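Local coordinates for CG4930 (PDB 3ISM), which inhibits the nuclease EndoG by forming a complex with it, and probably acts as a ribonuclease inhibitor, at residues C[69-72]-C[73-77]; C[84-87]-C[88-92]; C[115-118]-C[119-123]. The protein carries 1 engineered substitution. One frame throughout, in Å; residues are numbered along the deposited sequence.

Interaction 1: residues C[69-72]-C[73-77]; sequences VIWR and LLFDE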
ATOM      1  N   VAL C  69      39.121 -22.919 -10.226  1.00 29.31           N
ATOM      2  CA  VAL C  69      39.565 -22.417 -11.514  1.00 29.16           C
ATOM      3  C   VAL C  69      40.404 -21.133 -11.397  1.00 28.90           C
ATOM      4  O   VAL C  69      41.417 -20.989 -12.076  1.00 29.07           O
ATOM      5  CB  VAL C  69      38.340 -22.241 -12.465  1.00 28.95           C
ATOM      6  CG1 VAL C  69      38.653 -21.334 -13.623  1.00 28.70           C
ATOM      7  CG2 VAL C  69      37.905 -23.594 -12.984  1.00 29.92           C
ATOM      8  N   ILE C  70      39.990 -20.212 -10.534  1.00 28.90           N
ATOM      9  CA  ILE C  70      40.767 -18.998 -10.297  1.00 29.05           C
ATOM     10  C   ILE C  70      42.178 -19.359  -9.807  1.00 29.66           C
ATOM     11  O   ILE C  70      43.175 -18.783 -10.259  1.00 29.38           O
ATOM     12  CB  ILE C  70      40.086 -18.083  -9.274  1.00 28.53           C
ATOM     13  CG1 ILE C  70      38.848 -17.410  -9.885  1.00 28.45           C
ATOM     14  CG2 ILE C  70      41.070 -16.998  -8.790  1.00 28.42           C
ATOM     15  CD1 ILE C  70      37.799 -16.933  -8.859  1.00 24.95           C
ATOM     16  N   TRP C  71      42.242 -20.326  -8.895  1.00 29.77           N
ATOM     17  CA  TRP C  71      43.500 -20.779  -8.324  1.00 30.61           C
ATOM     18  C   TRP C  71      44.388 -21.389  -9.407  1.00 30.27           C
ATOM     19  O   TRP C  71      45.578 -21.081  -9.494  1.00 30.37           O
ATOM     20  CB  TRP C  71      43.245 -21.795  -7.200  1.00 30.97           C
ATOM     21  CG  TRP C  71      44.448 -22.048  -6.342  1.00 32.38           C
ATOM     22  CD1 TRP C  71      45.481 -22.910  -6.607  1.00 32.94           C
ATOM     23  CD2 TRP C  71      44.741 -21.450  -5.070  1.00 32.94           C
ATOM     24  NE1 TRP C  71      46.399 -22.873  -5.588  1.00 33.47           N
ATOM     25  CE2 TRP C  71      45.971 -21.989  -4.631  1.00 33.99           C
ATOM     26  CE3 TRP C  71      44.083 -20.515  -4.260  1.00 33.85           C
ATOM     27  CZ2 TRP C  71      46.557 -21.626  -3.412  1.00 33.72           C
ATOM     28  CZ3 TRP C  71      44.670 -20.148  -3.051  1.00 33.38           C
ATOM     29  CH2 TRP C  71      45.892 -20.707  -2.639  1.00 33.27           C
ATOM     30  N   ARG C  72      43.799 -22.239 -10.239  1.00 29.79           N
ATOM     31  CA  ARG C  72      44.526 -22.812 -11.364  1.00 29.69           C
ATOM     32  C   ARG C  72      44.977 -21.780 -12.404  1.00 28.85           C
ATOM     33  O   ARG C  72      46.108 -21.835 -12.874  1.00 27.95           O
ATOM     34  CB  ARG C  72      43.717 -23.948 -11.999  1.00 30.42           C
ATOM     35  CG  ARG C  72      43.606 -25.145 -11.060  1.00 32.59           C
ATOM     36  CD  ARG C  72      43.082 -26.403 -11.731  1.00 38.20           C
ATOM     37  NE  ARG C  72      41.674 -26.303 -12.100  1.00 41.53           N
ATOM     38  CZ  ARG C  72      41.218 -26.517 -13.332  1.00 43.93           C
ATOM     39  NH1 ARG C  72      42.067 -26.846 -14.302  1.00 44.59           N
ATOM     40  NH2 ARG C  72      39.916 -26.421 -13.590  1.00 44.60           N
ATOM     41  N   LEU C  73      44.116 -20.815 -12.729  1.00 28.19           N
ATOM     42  CA  LEU C  73      44.475 -19.801 -13.728  1.00 28.02           C
ATOM     43  C   LEU C  73      45.677 -18.980 -13.277  1.00 28.20           C
ATOM     44  O   LEU C  73      46.503 -18.586 -14.089  1.00 27.84           O
ATOM     45  CB  LEU C  73      43.293 -18.881 -14.042  1.00 27.33           C
ATOM     46  CG  LEU C  73      42.189 -19.540 -14.879  1.00 26.84           C
ATOM     47  CD1 LEU C  73      40.900 -18.767 -14.737  1.00 25.54           C
ATOM     48  CD2 LEU C  73      42.587 -19.681 -16.344  1.00 25.54           C
ATOM     49  N   LEU C  74      45.769 -18.759 -11.968  1.00 28.37           N
ATOM     50  CA  LEU C  74      46.831 -17.954 -11.382  1.00 28.95           C
ATOM     51  C   LEU C  74      48.134 -18.716 -11.146  1.00 29.56           C
ATOM     52  O   LEU C  74      49.204 -18.147 -11.328  1.00 29.67           O
ATOM     53  CB  LEU C  74      46.353 -17.328 -10.069  1.00 28.53           C
ATOM     54  CG  LEU C  74      45.322 -16.206 -10.188  1.00 27.77           C
ATOM     55  CD1 LEU C  74      44.728 -15.836  -8.821  1.00 26.53           C
ATOM     56  CD2 LEU C  74      45.928 -14.985 -10.861  1.00 28.54           C
ATOM     57  N   PHE C  75      48.047 -19.998 -10.774  1.00 30.15           N
ATOM     58  CA  PHE C  75      49.222 -20.722 -10.277  1.00 30.93           C
ATOM     59  C   PHE C  75      49.669 -21.965 -11.056  1.00 31.60           C
ATOM     60  O   PHE C  75      50.788 -22.431 -10.853  1.00 31.69           O
ATOM     61  CB  PHE C  75      49.041 -21.090  -8.788  1.00 30.80           C
ATOM     62  CG  PHE C  75      48.638 -19.923  -7.915  1.00 30.51           C
ATOM     63  CD1 PHE C  75      49.456 -18.806  -7.801  1.00 30.32           C
ATOM     64  CD2 PHE C  75      47.443 -19.945  -7.210  1.00 29.54           C
ATOM     65  CE1 PHE C  75      49.086 -17.731  -7.004  1.00 29.33           C
ATOM     66  CE2 PHE C  75      47.059 -18.867  -6.418  1.00 28.30           C
ATOM     67  CZ  PHE C  75      47.883 -17.766  -6.314  1.00 29.70           C
ATOM     68  N   ASP C  76      48.805 -22.504 -11.919  1.00 32.43           N
ATOM     69  CA  ASP C  76      49.100 -23.734 -12.679  1.00 33.36           C
ATOM     70  C   ASP C  76      50.351 -23.716 -13.544  1.00 33.24           C
ATOM     71  O   ASP C  76      50.902 -24.779 -13.826  1.00 33.73           O
ATOM     72  CB  ASP C  76      47.919 -24.144 -13.571  1.00 33.74           C
ATOM     73  CG  ASP C  76      47.102 -25.287 -12.980  1.00 36.90           C
ATOM     74  OD1 ASP C  76      47.385 -25.690 -11.828  1.00 39.45           O
ATOM     75  OD2 ASP C  76      46.176 -25.791 -13.673  1.00 39.60           O
ATOM     76  N   GLU C  77      50.787 -22.534 -13.984  1.00 32.83           N
ATOM     77  CA  GLU C  77      51.945 -22.414 -14.898  1.00 32.81           C
ATOM     78  C   GLU C  77      51.719 -22.977 -16.313  1.00 31.79           C
ATOM     79  O   GLU C  77      52.658 -23.122 -17.083  1.00 32.16           O
ATOM     80  CB  GLU C  77      53.235 -22.994 -14.282  1.00 32.89           C
ATOM     81  CG  GLU C  77      53.552 -22.448 -12.881  1.00 34.22           C
ATOM     82  CD  GLU C  77      54.998 -22.657 -12.440  1.00 33.86           C
ATOM     83  OE1 GLU C  77      55.636 -23.654 -12.843  1.00 35.05           O
ATOM     84  OE2 GLU C  77      55.485 -21.813 -11.660  1.00 36.61           O
TER

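Interaction 2: residues C[84-87]-C[88-92]; sequences NTEK and ASQLL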
ATOM      1  N   ASN C  84      45.858 -15.802 -18.767  1.00 28.03           N
ATOM      2  CA  ASN C  84      45.244 -16.526 -17.645  1.00 28.87           C
ATOM      3  C   ASN C  84      44.962 -15.652 -16.424  1.00 29.22           C
ATOM      4  O   ASN C  84      43.962 -15.854 -15.731  1.00 29.45           O
ATOM      5  CB  ASN C  84      46.061 -17.783 -17.283  1.00 28.75           C
ATOM      6  CG  ASN C  84      45.970 -18.866 -18.361  1.00 29.79           C
ATOM      7  OD1 ASN C  84      45.079 -18.834 -19.219  1.00 30.64           O
ATOM      8  ND2 ASN C  84      46.890 -19.824 -18.324  1.00 30.28           N
ATOM      9  N   THR C  85      45.832 -14.670 -16.181  1.00 29.16           N
ATOM     10  CA  THR C  85      45.637 -13.714 -15.091  1.00 29.26           C
ATOM     11  C   THR C  85      44.401 -12.867 -15.349  1.00 29.15           C
ATOM     12  O   THR C  85      43.618 -12.613 -14.438  1.00 29.42           O
ATOM     13  CB  THR C  85      46.892 -12.828 -14.883  1.00 29.33           C
ATOM     14  OG1 THR C  85      47.998 -13.665 -14.541  1.00 29.59           O
ATOM     15  CG2 THR C  85      46.699 -11.836 -13.765  1.00 30.87           C
ATOM     16  N   GLU C  86      44.208 -12.457 -16.599  1.00 29.09           N
ATOM     17  CA  GLU C  86      43.012 -11.712 -16.985  1.00 28.75           C
ATOM     18  C   GLU C  86      41.732 -12.525 -16.764  1.00 28.53           C
ATOM     19  O   GLU C  86      40.745 -12.020 -16.227  1.00 28.31           O
ATOM     20  CB  GLU C  86      43.111 -11.222 -18.442  1.00 28.63           C
ATOM     21  CG  GLU C  86      41.915 -10.397 -18.906  1.00 29.39           C
ATOM     22  CD  GLU C  86      41.579  -9.232 -17.978  1.00 32.13           C
ATOM     23  OE1 GLU C  86      42.438  -8.830 -17.160  1.00 33.41           O
ATOM     24  OE2 GLU C  86      40.456  -8.684 -18.092  1.00 32.91           O
ATOM     25  N   LYS C  87      41.759 -13.788 -17.167  1.00 28.35           N
ATOM     26  CA  LYS C  87      40.632 -14.693 -16.922  1.00 28.29           C
ATOM     27  C   LYS C  87      40.306 -14.816 -15.419  1.00 28.28           C
ATOM     28  O   LYS C  87      39.141 -14.755 -15.017  1.00 28.11           O
ATOM     29  CB  LYS C  87      40.921 -16.075 -17.533  1.00 28.12           C
ATOM     30  CG  LYS C  87      40.741 -16.119 -19.035  1.00 27.82           C
ATOM     31  CD  LYS C  87      41.134 -17.467 -19.610  1.00 29.69           C
ATOM     32  CE  LYS C  87      40.866 -17.519 -21.109  1.00 29.79           C
ATOM     33  NZ  LYS C  87      41.458 -18.735 -21.711  1.00 29.94           N
ATOM     34  N   ALA C  88      41.339 -14.963 -14.597  1.00 28.36           N
ATOM     35  CA  ALA C  88      41.165 -15.075 -13.151  1.00 29.11           C
ATOM     36  C   ALA C  88      40.576 -13.814 -12.537  1.00 29.80           C
ATOM     37  O   ALA C  88      39.679 -13.884 -11.704  1.00 30.22           O
ATOM     38  CB  ALA C  88      42.473 -15.417 -12.489  1.00 29.19           C
ATOM     39  N   SER C  89      41.068 -12.665 -12.980  1.00 30.36           N
ATOM     40  CA  SER C  89      40.592 -11.355 -12.531  1.00 30.44           C
ATOM     41  C   SER C  89      39.083 -11.172 -12.804  1.00 30.46           C
ATOM     42  O   SER C  89      38.303 -10.840 -11.902  1.00 29.35           O
ATOM     43  CB  SER C  89      41.429 -10.275 -13.229  1.00 30.70           C
ATOM     44  OG  SER C  89      40.969  -8.970 -12.932  1.00 32.69           O
ATOM     45  N   GLN C  90      38.682 -11.425 -14.050  1.00 30.40           N
ATOM     46  CA  GLN C  90      37.280 -11.318 -14.446  1.00 30.77           C
ATOM     47  C   GLN C  90      36.360 -12.288 -13.708  1.00 29.92           C
ATOM     48  O   GLN C  90      35.287 -11.898 -13.268  1.00 30.53           O
ATOM     49  CB  GLN C  90      37.137 -11.522 -15.952  1.00 30.65           C
ATOM     50  CG  GLN C  90      37.753 -10.417 -16.793  1.00 31.61           C
ATOM     51  CD  GLN C  90      37.475 -10.589 -18.272  1.00 32.84           C
ATOM     52  OE1 GLN C  90      36.435 -11.126 -18.661  1.00 36.57           O
ATOM     53  NE2 GLN C  90      38.396 -10.111 -19.115  1.00 34.58           N
ATOM     54  N   LEU C  91      36.769 -13.547 -13.587  1.00 29.80           N
ATOM     55  CA  LEU C  91      36.002 -14.542 -12.817  1.00 29.48           C
ATOM     56  C   LEU C  91      35.943 -14.159 -11.332  1.00 29.04           C
ATOM     57  O   LEU C  91      34.874 -14.229 -10.719  1.00 29.03           O
ATOM     58  CB  LEU C  91      36.553 -15.973 -12.997  1.00 29.38           C
ATOM     59  CG  LEU C  91      35.829 -17.119 -12.241  1.00 29.65           C
ATOM     60  CD1 LEU C  91      34.357 -17.156 -12.567  1.00 25.24           C
ATOM     61  CD2 LEU C  91      36.457 -18.475 -12.541  1.00 28.89           C
ATOM     62  N   LEU C  92      37.068 -13.721 -10.770  1.00 28.26           N
ATOM     63  CA  LEU C  92      37.100 -13.328  -9.361  1.00 28.56           C
ATOM     64  C   LEU C  92      36.116 -12.196  -9.070  1.00 28.96           C
ATOM     65  O   LEU C  92      35.366 -12.255  -8.097  1.00 28.59           O
ATOM     66  CB  LEU C  92      38.514 -12.933  -8.925  1.00 28.80           C
ATOM     67  CG  LEU C  92      38.773 -12.613  -7.447  1.00 29.70           C
ATOM     68  CD1 LEU C  92      38.392 -13.789  -6.591  1.00 27.64           C
ATOM     69  CD2 LEU C  92      40.247 -12.276  -7.247  1.00 28.72           C
TER
HETATM   70  O   HOH W   1      42.673  -7.347 -14.682  1.00 35.84           O

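Interaction 3: residues C[115-118]-C[119-123]; sequences RDEV and LKKEL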
ATOM      1  N   ARG C 115      45.470 -14.397  -1.331  1.00 27.49           N
ATOM      2  CA  ARG C 115      46.456 -13.328  -1.147  1.00 27.52           C
ATOM      3  C   ARG C 115      47.794 -13.901  -0.699  1.00 27.48           C
ATOM      4  O   ARG C 115      48.843 -13.540  -1.224  1.00 27.24           O
ATOM      5  CB  ARG C 115      45.983 -12.314  -0.101  1.00 27.44           C
ATOM      6  CG  ARG C 115      47.046 -11.273   0.292  1.00 27.99           C
ATOM      7  CD  ARG C 115      46.770 -10.644   1.654  1.00 28.16           C
ATOM      8  NE  ARG C 115      46.914 -11.605   2.746  1.00 27.10           N
ATOM      9  CZ  ARG C 115      46.572 -11.367   4.011  1.00 26.97           C
ATOM     10  NH1 ARG C 115      46.053 -10.199   4.361  1.00 26.03           N
ATOM     11  NH2 ARG C 115      46.731 -12.308   4.931  1.00 25.00           N
ATOM     12  N   ASP C 116      47.753 -14.793   0.286  1.00 27.85           N
ATOM     13  CA  ASP C 116      48.977 -15.310   0.867  1.00 28.09           C
ATOM     14  C   ASP C 116      49.805 -16.059  -0.166  1.00 28.19           C
ATOM     15  O   ASP C 116      51.035 -15.954  -0.148  1.00 27.57           O
ATOM     16  CB  ASP C 116      48.684 -16.159   2.103  1.00 28.37           C
ATOM     17  CG  ASP C 116      48.194 -15.317   3.281  1.00 29.63           C
ATOM     18  OD1 ASP C 116      48.065 -14.083   3.133  1.00 31.45           O
ATOM     19  OD2 ASP C 116      47.921 -15.885   4.351  1.00 31.53           O
ATOM     20  N   GLU C 117      49.118 -16.757  -1.080  1.00 28.09           N
ATOM     21  CA  GLU C 117      49.761 -17.451  -2.193  1.00 28.99           C
ATOM     22  C   GLU C 117      50.292 -16.471  -3.244  1.00 29.01           C
ATOM     23  O   GLU C 117      51.376 -16.664  -3.807  1.00 28.87           O
ATOM     24  CB  GLU C 117      48.796 -18.451  -2.839  1.00 28.95           C
ATOM     25  CG  GLU C 117      49.481 -19.499  -3.744  1.00 30.52           C
ATOM     26  CD  GLU C 117      50.374 -20.503  -2.999  1.00 32.48           C
ATOM     27  OE1 GLU C 117      50.225 -20.705  -1.778  1.00 34.26           O
ATOM     28  OE2 GLU C 117      51.234 -21.115  -3.651  1.00 33.33           O
ATOM     29  N   VAL C 118      49.520 -15.420  -3.494  1.00 29.08           N
ATOM     30  CA  VAL C 118      49.921 -14.353  -4.401  1.00 29.18           C
ATOM     31  C   VAL C 118      51.228 -13.709  -3.940  1.00 29.70           C
ATOM     32  O   VAL C 118      52.141 -13.520  -4.743  1.00 30.34           O
ATOM     33  CB  VAL C 118      48.781 -13.308  -4.555  1.00 28.94           C
ATOM     34  CG1 VAL C 118      49.323 -11.954  -5.063  1.00 28.66           C
ATOM     35  CG2 VAL C 118      47.711 -13.852  -5.498  1.00 26.87           C
ATOM     36  N   LEU C 119      51.334 -13.438  -2.640  1.00 29.82           N
ATOM     37  CA  LEU C 119      52.510 -12.762  -2.077  1.00 30.47           C
ATOM     38  C   LEU C 119      53.754 -13.652  -2.004  1.00 31.16           C
ATOM     39  O   LEU C 119      54.860 -13.200  -2.295  1.00 31.78           O
ATOM     40  CB  LEU C 119      52.185 -12.179  -0.698  1.00 29.77           C
ATOM     41  CG  LEU C 119      51.073 -11.124  -0.679  1.00 29.57           C
ATOM     42  CD1 LEU C 119      50.846 -10.617   0.734  1.00 29.09           C
ATOM     43  CD2 LEU C 119      51.390  -9.977  -1.630  1.00 28.44           C
ATOM     44  N   LYS C 120      53.556 -14.908  -1.610  1.00 32.09           N
ATOM     45  CA  LYS C 120      54.604 -15.927  -1.573  1.00 33.19           C
ATOM     46  C   LYS C 120      55.245 -16.126  -2.948  1.00 33.50           C
ATOM     47  O   LYS C 120      56.462 -16.259  -3.066  1.00 33.58           O
ATOM     48  CB  LYS C 120      53.997 -17.241  -1.078  1.00 33.43           C
ATOM     49  CG  LYS C 120      54.935 -18.428  -1.064  1.00 35.08           C
ATOM     50  CD  LYS C 120      54.143 -19.704  -1.332  1.00 37.86           C
ATOM     51  CE  LYS C 120      55.051 -20.906  -1.465  1.00 40.52           C
ATOM     52  NZ  LYS C 120      55.675 -21.257  -0.162  1.00 42.19           N
ATOM     53  N   LYS C 121      54.412 -16.126  -3.985  1.00 34.27           N
ATOM     54  CA  LYS C 121      54.864 -16.288  -5.363  1.00 34.85           C
ATOM     55  C   LYS C 121      55.285 -14.957  -5.978  1.00 35.19           C
ATOM     56  O   LYS C 121      55.709 -14.904  -7.136  1.00 35.01           O
ATOM     57  CB  LYS C 121      53.770 -16.954  -6.202  1.00 34.66           C
ATOM     58  CG  LYS C 121      53.412 -18.335  -5.677  1.00 36.32           C
ATOM     59  CD  LYS C 121      52.957 -19.261  -6.778  1.00 38.95           C
ATOM     60  CE  LYS C 121      52.954 -20.724  -6.312  1.00 39.87           C
ATOM     61  NZ  LYS C 121      54.314 -21.248  -6.017  1.00 39.35           N
ATOM     62  N   GLU C 122      55.156 -13.889  -5.188  1.00 35.53           N
ATOM     63  CA  GLU C 122      55.598 -12.540  -5.565  1.00 36.19           C
ATOM     64  C   GLU C 122      54.948 -12.053  -6.859  1.00 35.22           C
ATOM     65  O   GLU C 122      55.614 -11.488  -7.726  1.00 35.35           O
ATOM     66  CB  GLU C 122      57.137 -12.448  -5.632  1.00 36.15           C
ATOM     67  CG  GLU C 122      57.821 -12.405  -4.258  1.00 37.85           C
ATOM     68  CD  GLU C 122      59.311 -12.082  -4.341  1.00 38.19           C
ATOM     69  OE1 GLU C 122      59.668 -10.887  -4.509  1.00 41.13           O
ATOM     70  OE2 GLU C 122      60.127 -13.025  -4.229  1.00 40.26           O
ATOM     71  N   LEU C 123      53.642 -12.298  -6.974  1.00 34.85           N
ATOM     72  CA  LEU C 123      52.823 -11.767  -8.069  1.00 33.88           C
ATOM     73  C   LEU C 123      52.285 -10.383  -7.689  1.00 33.46           C
ATOM     74  O   LEU C 123      51.071 -10.187  -7.510  1.00 32.85           O
ATOM     75  CB  LEU C 123      51.683 -12.739  -8.399  1.00 33.85           C
ATOM     76  CG  LEU C 123      52.115 -14.120  -8.908  1.00 33.87           C
ATOM     77  CD1 LEU C 123      50.911 -14.989  -9.219  1.00 33.16           C
ATOM     78  CD2 LEU C 123      53.016 -13.978 -10.136  1.00 33.74           C
TER

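Interaction 1: residues C[69-72]-C[73-77]
Phe75 turns an edge onto the indole face of Trp71, an edge-to-face pair at spacing i, i+4. The five-membered ring of Trp71 and the ring of Phe75 have centroids 4.7 Å apart and planes inclined by 64°. Phe75 CE2 stands over the middle of the indole, 3.7 Å from Trp71 CD2. Trp71 can receive it because its CG lies anti to the backbone N (chi1 -166°), which sets the indole beside the residue's own carbonyl carbon, on the side where Phe75 follows one turn on. The apolar pairs repeat the same spacing: Val69 CG1 meets Leu73 CD1 at 3.6 Å, and Ile70 CG2 meets Leu74 CD1 at 3.8 Å, each pair running alongside with branches pointing the same way.

All this belongs to the last turns of helix 52-75, just before Glu77 leaves helical geometry with a positive phi. Leu91 of helix 81-102 packs on Val69 and Ile70, while Leu114 of helix 104-120 packs on both aromatic rings.

Among backbone bonds, Leu73 N to Val69 O is 2.8 Å, and Asp76 N reaches Arg72 O at 2.9 Å. Any attraction between Arg72 and Asp76 is probably modest: Arg72 NH1 and Asp76 OD2 are 4.3 Å apart, beyond a salt bridge.

Interaction 2: residues C[84-87]-C[88-92]
Two successive turns of helix 81-102 meet here through an i, i+4 side-chain bond, from Gln90 back to Glu86, and a water link between i and i+3. Gln90 NE2 donates to Glu86 OE2 at 2.7 Å with a nearly straight N-H...O angle of 169°. The acceptor lies almost in the plane of the Gln90 amide, whereas the donor comes to the anti side of OE2, 20° out of the carboxylate plane. The two flat groups are strongly turned against each other, their planes 66° apart. Glu86 reaches this position by folding: CG is anti to the backbone N, and the bend at chi2 carries the carboxylate forward toward Ser89 and Gln90. Gln90 is extended beyond CG, and its CG lies 3.5 Å from Glu86 OE2.

The helix is amphipathic at this point. Glu86 and Gln90 are exposed, while Ala88, Ser89 and Leu91 are buried: Leu91 packs on Val69 and Ile70 of helix 52-75, and Ser89 on Val130 of helix 124-132.

The other carboxylate oxygen is engaged too. A water donates to Glu86 OE1 at 2.9 Å and also hydrogen-bonds Ser89 OG, so both oxygens of the group have partners, which is likely to limit its rotation. Lys87 leads away from this polar cluster, and its NZ hydrogen-bonds the backbone O of Leu29. Beneath the side chains the helical ladder is regular, with Gln90 N to Glu86 O at 3.1 Å and Leu91 N to Lys87 O at 3.0 Å.

Interaction 3: residues C[115-118]-C[119-123]
The backbone closes helix 104-120 in a Schellman motif: Leu123 N donates to Val118 O at 3.0 Å, Glu122 has a positive phi of 57°, and a weak bond joins Glu122 N to Leu119 O. Leu123 is also the N-cap position of the following helix, 124-132, so one residue serves both the ending and the new start. Val118 CG1 packs on Leu123 CB at 4.2 Å under this turn, while Phe126 and Trp127 of helix 124-132 also lie against Val118.

Leu119 CD1 comes 3.9 Å from Arg115 CG, where the two chains cross at an angle. Farther out, Arg115 bends at chi3 (67°) and meets its neighbour Asp116 side-on: NE at 2.8 Å and NH2 at 2.9 Å both donate to Asp116 OD1, nearly within the guanidinium plane. Its remaining nitrogen, NH1, bonds the backbone O of Phe157. Replacing Arg115 with an alanine would probably leave Asp116 OD1 and Phe157 O without these donors and uncover part of Leu119.

Glu117 and Lys121 make a looser pair. Lys121 CE approaches Glu117 OE2 at 3.2 Å, but NZ remains 3.9 Å from the same oxygen, a long salt bridge. With its carboxylate contacted mainly through lysine carbons, Glu117 probably gains only modest electrostatic stabilisation from this pair, whereas the side-on, two-nitrogen grip on one oxygen and the backbone bond are likely to hold the Arg115 guanidinium firmly in orientation.

The three contacts follow in series on three helices within the Ku C-terminal-domain-like range: interaction 1 on helix 52-75, interaction 2 on helix 81-102 and interaction 3 on helix 104-120. Interaction 1 touches both others. Its centre is about 9 Å from that of interaction 2, where Leu74 CG meets Ala88 CB at 3.7 Å, and about 12 Å from that of interaction 3, where Phe75 CZ meets Glu117 CG at 3.5 Å. Interactions 2 and 3 do not touch; their nearest atoms are about 6 Å apart. The end of helix 52-75 thus packs against both later helices, which also meet each other through Leu92. No other protein chain touches these contacts, so they are internal packing of the inhibitor.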